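Local structure of galactokinase (Bifidobacterium longum subsp. infantis ATCC 15697 = JCM 1222 = DSM 20088, 6TEQ) at residues L60-F65 with A403-A408; W103-T108 with E181-S186. The protein probably phosphorylates galactose with ATP, as a GHMP-family galactokinase, and binds 2-deoxy-2-fluoro-galactose in its sugar pocket. All blocks are in the same frame, centred on the assembly; numbering follows the deposited sequence.

Contacts 1 and 2 share no helix or strand, and their centres are about 23 Å apart. Contact 1 joins strand 54-70 of the large mixed sheet to the chain leaving strand 402-404, which belongs to the five-stranded sheet. It is only partly buried, with Phe407 exposed at its margin. Contact 2 is buried and sets the start of helix 105-116 against the end of helix 165-183. Both are apolar across the segments and include C-H groups over ring faces. In contact 1 prolines, leucines and an alanine pack against each other and over the faces of two rings, along loop and strand. In contact 2 small alanines let two helix ends come close beside residues of the nucleotide and magnesium sites.

Contact 1 of 2, residues L60-F65 with A403-A408; sequences LPHRTF and ALPAFA
Residues Leu60, Pro61 and His62 meet Leu404 to Phe407 in an apolar contact where strand 54-70 turns a corner and the chain runs out of strand 402-404. At one end, Leu404 lays its CD2 methyl over the middle of the His62 ring. Leu404 CD2 is 3.7 Å from the His62 ring centroid and 9° off the ring normal, a well-centred CH-pi contact. The polar side of this ring is held elsewhere: His62 NE2 is hydrogen-bonded to Ile7 O, which should limit its rotation. Pro405 O comes to the ring edge, near its plane, 3.2 Å from His62 CE1. That carbonyl oxygen is buried here and has no hydrogen-bond partner in the model.

In the middle, Leu60 turns its CD2 branch to the CB of Ala406, 3.6 Å away. Its other branch, CD1, lies 4.3 Å from Leu404 CD2. At the other end, Pro61 CG sits over a face of the Phe407 ring, 4.2 Å from the centroid and 27° off the normal. Phe407 CG lies between its backbone N and carbonyl carbon (chi1 48°). This turns the ring back to the proline although the CB itself points away. Pro61 CG comes closest to the CZ end of the ring, at 3.8 Å.

The Leu60 side chain is about 12 Å from the bound 2-deoxy-2-fluoro-alpha-D-galactopyranose. The contact joins the galactose-binding signature region to the C-terminal chain segment linking the two mixed sheets, consistent with the two-domain GHMP kinase fold.

Contact 2 of 2, residues W103-T108 with E181-S186; sequences WSAYPT and EMAGAS
Ser104 O is gripped twice by Thr108, by its backbone N at 3.0 Å and by its hydroxyl OG1 at 2.7 Å. OG1 donates from above the carbonyl plane, 37° out of it. These bonds tie down the first turn of helix 105-116, which meets the end of helix 165-183. Ala105 CB rests 4.0 Å from Ala183 CB. With CG anti to its backbone N (chi1 -166°), Met182 swings this carbon to 3.5 Å from Ala105 O. The helices belong to the GHMP kinase N-terminal domain. Tyr106 lies beside Ser142, seen to bind ADP and magnesium in crystals of this protein, and Ala185 beside Glu179, also seen to bind magnesium; neither ligand is bound in this model. Ala183 CB sits over the middle of the Tyr106 ring, 3.7 Å from its centroid and 12° off the normal. The ring reaches past Ala183, so that Tyr106 OH lies 3.5 Å from Ala185 CB. A serine in place of Tyr106 would probably leave the Ala183 methyl without its ring face and the Ala185 methyl without its hydroxyl neighbour, opening a gap beside the helix end. Gly184 takes up positive phi as the chain leaves the helix, and Ala185 then makes a backbone hydrogen bond with Glu179.

Contact 1 of 2, residues L60-F65 with A403-A408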
ATOM      1  N   LEU A  60       3.945   0.311   7.899  1.00 11.27           N
ATOM      2  CA  LEU A  60       4.036   1.411   8.869  1.00 11.41           C
ATOM      3  C   LEU A  60       3.626   0.953  10.271  1.00 11.35           C
ATOM      4  O   LEU A  60       2.895  -0.017  10.452  1.00 12.27           O
ATOM      5  CB  LEU A  60       3.167   2.564   8.399  1.00 12.67           C
ATOM      6  CG  LEU A  60       3.671   3.345   7.202  1.00 13.92           C
ATOM      7  CD1 LEU A  60       2.554   4.251   6.759  1.00 14.59           C
ATOM      8  CD2 LEU A  60       4.891   4.164   7.583  1.00 14.85           C
ATOM      9  N   PRO A  61       4.002   1.704  11.324  1.00 12.29           N
ATOM     10  CA  PRO A  61       3.458   1.409  12.633  1.00 12.70           C
ATOM     11  C   PRO A  61       1.970   1.780  12.734  1.00 10.78           C
ATOM     12  O   PRO A  61       1.270   1.306  13.613  1.00 13.09           O
ATOM     13  CB  PRO A  61       4.250   2.331  13.522  1.00 11.24           C
ATOM     14  CG  PRO A  61       4.821   3.421  12.664  1.00 13.59           C
ATOM     15  CD  PRO A  61       4.999   2.785  11.319  1.00 12.45           C
ATOM     16  N   HIS A  62       1.523   2.626  11.830  1.00 10.36           N
ATOM     17  CA  HIS A  62       0.139   3.147  11.761  1.00 11.13           C
ATOM     18  C   HIS A  62      -0.757   2.002  11.301  1.00 10.23           C
ATOM     19  O   HIS A  62      -0.504   1.409  10.223  1.00 12.15           O
ATOM     20  CB  HIS A  62       0.016   4.289  10.761  1.00 12.26           C
ATOM     21  CG  HIS A  62       0.862   5.446  11.144  1.00 12.13           C
ATOM     22  ND1 HIS A  62       2.237   5.380  11.019  1.00 12.45           N
ATOM     23  CD2 HIS A  62       0.556   6.653  11.676  1.00 11.90           C
ATOM     24  CE1 HIS A  62       2.757   6.511  11.496  1.00 12.68           C
ATOM     25  NE2 HIS A  62       1.739   7.322  11.863  1.00 11.95           N
ATOM     26  N   ARG A  63      -1.797   1.684  12.062  1.00 10.32           N
ATOM     27  CA  ARG A  63      -2.681   0.547  11.832  1.00 12.21           C
ATOM     28  C   ARG A  63      -4.140   0.985  11.843  1.00 12.06           C
ATOM     29  O   ARG A  63      -4.497   2.007  12.529  1.00 13.91           O
ATOM     30  CB  ARG A  63      -2.412  -0.539  12.836  1.00 11.77           C
ATOM     31  CG  ARG A  63      -0.981  -1.102  12.746  1.00 12.52           C
ATOM     32  CD  ARG A  63      -0.491  -1.768  14.010  1.00 15.06           C
ATOM     33  NE  ARG A  63      -0.968  -3.133  14.255  1.00 13.56           N
ATOM     34  CZ  ARG A  63      -0.506  -4.240  13.686  1.00 14.74           C
ATOM     35  NH1 ARG A  63       0.447  -4.188  12.773  1.00 14.58           N
ATOM     36  NH2 ARG A  63      -0.974  -5.417  14.073  1.00 17.08           N
ATOM     37  N   THR A  64      -4.939   0.146  11.191  1.00 11.37           N
ATOM     38  CA  THR A  64      -6.410   0.152  11.317  1.00 11.07           C
ATOM     39  C   THR A  64      -6.733  -0.982  12.297  1.00 11.54           C
ATOM     40  O   THR A  64      -6.351  -2.148  12.011  1.00 12.66           O
ATOM     41  CB  THR A  64      -7.081  -0.054   9.976  1.00 14.00           C
ATOM     42  OG1 THR A  64      -6.757   1.120   9.245  1.00 13.34           O
ATOM     43  CG2 THR A  64      -8.584  -0.265  10.006  1.00 15.14           C
ATOM     44  N   PHE A  65      -7.522  -0.677  13.314  1.00 13.52           N
ATOM     45  CA  PHE A  65      -7.966  -1.609  14.347  1.00 11.67           C
ATOM     46  C   PHE A  65      -9.428  -1.920  14.145  1.00 12.67           C
ATOM     47  O   PHE A  65     -10.240  -1.022  13.863  1.00 14.60           O
ATOM     48  CB  PHE A  65      -7.793  -1.030  15.751  1.00 13.04           C
ATOM     49  CG  PHE A  65      -6.342  -0.884  16.113  1.00 13.02           C
ATOM     50  CD1 PHE A  65      -5.631   0.208  15.683  1.00 14.58           C
ATOM     51  CD2 PHE A  65      -5.744  -1.731  17.030  1.00 12.75           C
ATOM     52  CE1 PHE A  65      -4.291   0.314  15.992  1.00 16.11           C
ATOM     53  CE2 PHE A  65      -4.393  -1.650  17.307  1.00 14.55           C
ATOM     54  CZ  PHE A  65      -3.685  -0.596  16.815  1.00 15.76           C
ATOM     55  N   ALA A 403       3.171  15.024   8.248  1.00 12.43           N
ATOM     56  CA  ALA A 403       4.213  14.014   8.214  1.00 12.49           C
ATOM     57  C   ALA A 403       3.864  12.904   9.181  1.00 12.43           C
ATOM     58  O   ALA A 403       2.944  12.993   9.957  1.00 13.27           O
ATOM     59  CB  ALA A 403       5.549  14.663   8.523  1.00 12.76           C
ATOM     60  N   LEU A 404       4.549  11.785   9.020  1.00 13.30           N
ATOM     61  CA  LEU A 404       4.325  10.606   9.882  1.00 14.71           C
ATOM     62  C   LEU A 404       5.702  10.057  10.204  1.00 12.93           C
ATOM     63  O   LEU A 404       6.522   9.938   9.291  1.00 16.31           O
ATOM     64  CB  LEU A 404       3.574   9.498   9.114  1.00 19.27           C
ATOM     65  CG  LEU A 404       2.132   9.590   8.662  1.00 24.87           C
ATOM     66  CD1 LEU A 404       2.050  10.509   7.493  1.00 21.19           C
ATOM     67  CD2 LEU A 404       1.692   8.171   8.233  1.00 20.99           C
ATOM     68  N   PRO A 405       5.956   9.610  11.452  1.00 12.42           N
ATOM     69  CA  PRO A 405       7.117   8.787  11.732  1.00 13.25           C
ATOM     70  C   PRO A 405       6.972   7.474  10.972  1.00 14.33           C
ATOM     71  O   PRO A 405       5.845   7.010  10.742  1.00 15.43           O
ATOM     72  CB  PRO A 405       7.073   8.564  13.226  1.00 15.71           C
ATOM     73  CG  PRO A 405       5.610   8.676  13.554  1.00 16.82           C
ATOM     74  CD  PRO A 405       5.076   9.742  12.610  1.00 14.91           C
ATOM     75  N   ALA A 406       8.106   6.906  10.623  1.00 13.47           N
ATOM     76  CA  ALA A 406       8.086   5.691   9.788  1.00 13.78           C
ATOM     77  C   ALA A 406       9.309   4.843  10.080  1.00 14.82           C
ATOM     78  O   ALA A 406      10.413   5.337  10.088  1.00 17.27           O
ATOM     79  CB  ALA A 406       7.930   6.024   8.329  1.00 15.71           C
ATOM     80  N   PHE A 407       9.072   3.558  10.095  1.00 15.97           N
ATOM     81  CA  PHE A 407      10.110   2.521  10.161  1.00 14.05           C
ATOM     82  C   PHE A 407       9.400   1.239   9.767  1.00 12.83           C
ATOM     83  O   PHE A 407       8.154   1.205   9.794  1.00 13.06           O
ATOM     84  CB  PHE A 407      10.709   2.466  11.556  1.00 15.94           C
ATOM     85  CG  PHE A 407       9.692   2.430  12.667  1.00 19.25           C
ATOM     86  CD1 PHE A 407       9.165   1.241  13.140  1.00 21.54           C
ATOM     87  CD2 PHE A 407       9.329   3.633  13.280  1.00 25.66           C
ATOM     88  CE1 PHE A 407       8.230   1.260  14.179  1.00 25.18           C
ATOM     89  CE2 PHE A 407       8.400   3.647  14.316  1.00 26.81           C
ATOM     90  CZ  PHE A 407       7.850   2.457  14.763  1.00 25.87           C
ATOM     91  N   ALA A 408      10.147   0.205   9.546  1.00 12.84           N
ATOM     92  CA  ALA A 408       9.586  -1.089   9.152  1.00 12.55           C
ATOM     93  C   ALA A 408       9.019  -1.762  10.395  1.00 10.30           C
ATOM     94  O   ALA A 408       9.752  -2.160  11.329  1.00 13.20           O
ATOM     95  CB  ALA A 408      10.646  -1.934   8.497  1.00 13.84           C
TER

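Contact 2 of 2, residues W103-T108 with E181-S186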
ATOM      1  N   TRP A 103     -17.987   3.180   1.613  1.00 32.26           N
ATOM      2  CA  TRP A 103     -16.794   2.624   2.324  1.00 21.53           C
ATOM      3  C   TRP A 103     -17.048   1.186   2.863  1.00 17.86           C
ATOM      4  O   TRP A 103     -16.054   0.405   2.973  1.00 18.69           O
ATOM      5  CB  TRP A 103     -16.365   3.568   3.453  1.00 19.89           C
ATOM      6  CG  TRP A 103     -17.189   3.467   4.706  1.00 20.69           C
ATOM      7  CD1 TRP A 103     -18.285   4.212   5.027  1.00 19.75           C
ATOM      8  CD2 TRP A 103     -16.943   2.641   5.863  1.00 16.86           C
ATOM      9  NE1 TRP A 103     -18.733   3.895   6.279  1.00 23.14           N
ATOM     10  CE2 TRP A 103     -17.966   2.900   6.807  1.00 17.85           C
ATOM     11  CE3 TRP A 103     -16.026   1.657   6.167  1.00 18.78           C
ATOM     12  CZ2 TRP A 103     -18.011   2.309   8.063  1.00 15.87           C
ATOM     13  CZ3 TRP A 103     -16.077   1.046   7.399  1.00 17.61           C
ATOM     14  CH2 TRP A 103     -17.092   1.313   8.303  1.00 19.19           C
ATOM     15  N   SER A 104     -18.271   0.862   3.243  1.00 20.50           N
ATOM     16  CA  SER A 104     -18.628  -0.457   3.815  1.00 19.73           C
ATOM     17  C   SER A 104     -18.424  -1.565   2.792  1.00 17.57           C
ATOM     18  O   SER A 104     -18.358  -2.718   3.158  1.00 17.71           O
ATOM     19  CB  SER A 104     -20.046  -0.501   4.379  1.00 23.26           C
ATOM     20  OG  SER A 104     -21.027  -0.301   3.380  1.00 22.85           O
ATOM     21  N   ALA A 105     -18.299  -1.222   1.527  1.00 17.53           N
ATOM     22  CA  ALA A 105     -18.012  -2.226   0.476  1.00 16.85           C
ATOM     23  C   ALA A 105     -16.675  -2.909   0.808  1.00 16.51           C
ATOM     24  O   ALA A 105     -16.510  -4.061   0.436  1.00 17.52           O
ATOM     25  CB  ALA A 105     -17.932  -1.547  -0.874  1.00 19.65           C
ATOM     26  N   TYR A 106     -15.716  -2.189   1.374  1.00 14.47           N
ATOM     27  CA  TYR A 106     -14.371  -2.770   1.622  1.00 13.29           C
ATOM     28  C   TYR A 106     -14.424  -3.905   2.641  1.00 13.83           C
ATOM     29  O   TYR A 106     -14.088  -5.060   2.305  1.00 14.96           O
ATOM     30  CB  TYR A 106     -13.400  -1.656   2.033  1.00 15.28           C
ATOM     31  CG  TYR A 106     -13.013  -0.730   0.892  1.00 14.43           C
ATOM     32  CD1 TYR A 106     -11.878  -0.955   0.145  1.00 16.54           C
ATOM     33  CD2 TYR A 106     -13.762   0.386   0.586  1.00 18.62           C
ATOM     34  CE1 TYR A 106     -11.504  -0.121  -0.884  1.00 19.23           C
ATOM     35  CE2 TYR A 106     -13.375   1.260  -0.429  1.00 18.93           C
ATOM     36  CZ  TYR A 106     -12.234   1.013  -1.158  1.00 23.62           C
ATOM     37  OH  TYR A 106     -11.798   1.811  -2.181  1.00 20.98           O
ATOM     38  N   PRO A 107     -14.919  -3.704   3.900  1.00 14.10           N
ATOM     39  CA  PRO A 107     -15.018  -4.846   4.797  1.00 15.05           C
ATOM     40  C   PRO A 107     -16.079  -5.876   4.362  1.00 15.05           C
ATOM     41  O   PRO A 107     -15.838  -7.081   4.454  1.00 14.57           O
ATOM     42  CB  PRO A 107     -15.314  -4.203   6.182  1.00 16.85           C
ATOM     43  CG  PRO A 107     -16.013  -2.868   5.843  1.00 17.96           C
ATOM     44  CD  PRO A 107     -15.289  -2.445   4.568  1.00 14.58           C
ATOM     45  N   THR A 108     -17.263  -5.417   3.882  1.00 15.85           N
ATOM     46  CA  THR A 108     -18.319  -6.375   3.536  1.00 16.05           C
ATOM     47  C   THR A 108     -17.780  -7.268   2.428  1.00 15.02           C
ATOM     48  O   THR A 108     -18.065  -8.473   2.378  1.00 15.90           O
ATOM     49  CB  THR A 108     -19.566  -5.638   3.067  1.00 16.98           C
ATOM     50  OG1 THR A 108     -19.901  -4.702   4.089  1.00 18.42           O
ATOM     51  CG2 THR A 108     -20.703  -6.577   2.816  1.00 17.82           C
ATOM     52  N   GLU A 181     -13.518  -5.818  -6.884  1.00 19.06           N
ATOM     53  CA  GLU A 181     -14.794  -6.320  -7.414  1.00 21.09           C
ATOM     54  C   GLU A 181     -15.951  -5.784  -6.587  1.00 19.03           C
ATOM     55  O   GLU A 181     -16.983  -5.574  -7.207  1.00 21.82           O
ATOM     56  CB  GLU A 181     -14.830  -7.840  -7.478  1.00 20.91           C
ATOM     57  CG  GLU A 181     -13.771  -8.454  -8.359  1.00 24.25           C
ATOM     58  CD  GLU A 181     -13.970  -9.926  -8.679  1.00 25.70           C
ATOM     59  OE1 GLU A 181     -15.108 -10.402  -8.659  1.00 33.90           O
ATOM     60  OE2 GLU A 181     -12.992 -10.572  -9.039  1.00 31.07           O
ATOM     61  N   MET A 182     -15.818  -5.659  -5.261  1.00 19.74           N
ATOM     62  CA  MET A 182     -16.928  -5.116  -4.431  1.00 18.64           C
ATOM     63  C   MET A 182     -16.889  -3.576  -4.433  1.00 20.92           C
ATOM     64  O   MET A 182     -17.947  -2.930  -4.772  1.00 22.62           O
ATOM     65  CB  MET A 182     -16.953  -5.622  -2.976  1.00 18.06           C
ATOM     66  CG  MET A 182     -18.262  -5.330  -2.268  1.00 22.41           C
ATOM     67  SD  MET A 182     -19.809  -5.831  -3.165  1.00 20.41           S
ATOM     68  CE  MET A 182     -19.613  -7.618  -3.076  1.00 21.49           C
ATOM     69  N   ALA A 183     -15.749  -2.976  -4.099  1.00 19.75           N
ATOM     70  CA  ALA A 183     -15.623  -1.513  -3.977  1.00 22.36           C
ATOM     71  C   ALA A 183     -15.409  -0.881  -5.367  1.00 18.99           C
ATOM     72  O   ALA A 183     -15.634   0.347  -5.499  1.00 24.13           O
ATOM     73  CB  ALA A 183     -14.559  -1.174  -3.000  1.00 20.70           C
ATOM     74  N   GLY A 184     -14.978  -1.670  -6.362  1.00 18.22           N
ATOM     75  CA  GLY A 184     -14.793  -1.139  -7.722  1.00 18.20           C
ATOM     76  C   GLY A 184     -13.548  -0.289  -7.826  1.00 20.16           C
ATOM     77  O   GLY A 184     -13.493   0.572  -8.716  1.00 26.57           O
ATOM     78  N   ALA A 185     -12.598  -0.511  -6.922  1.00 22.16           N
ATOM     79  CA  ALA A 185     -11.350   0.267  -6.823  1.00 19.96           C
ATOM     80  C   ALA A 185     -10.233  -0.623  -7.344  1.00 21.15           C
ATOM     81  O   ALA A 185      -9.876  -1.590  -6.691  1.00 23.89           O
ATOM     82  CB  ALA A 185     -11.082   0.684  -5.427  1.00 24.83           C
ATOM     83  N   SER A 186      -9.677  -0.265  -8.470  1.00 19.93           N
ATOM     84  CA  SER A 186      -8.611  -1.038  -9.138  1.00 19.66           C
ATOM     85  C   SER A 186      -7.370  -1.057  -8.246  1.00 18.67           C
ATOM     86  O   SER A 186      -6.915   0.039  -7.800  1.00 20.48           O
ATOM     87  CB  SER A 186      -8.302  -0.421 -10.443  1.00 22.31           C
ATOM     88  OG  SER A 186      -7.376  -1.210 -11.121  1.00 23.85           O
TER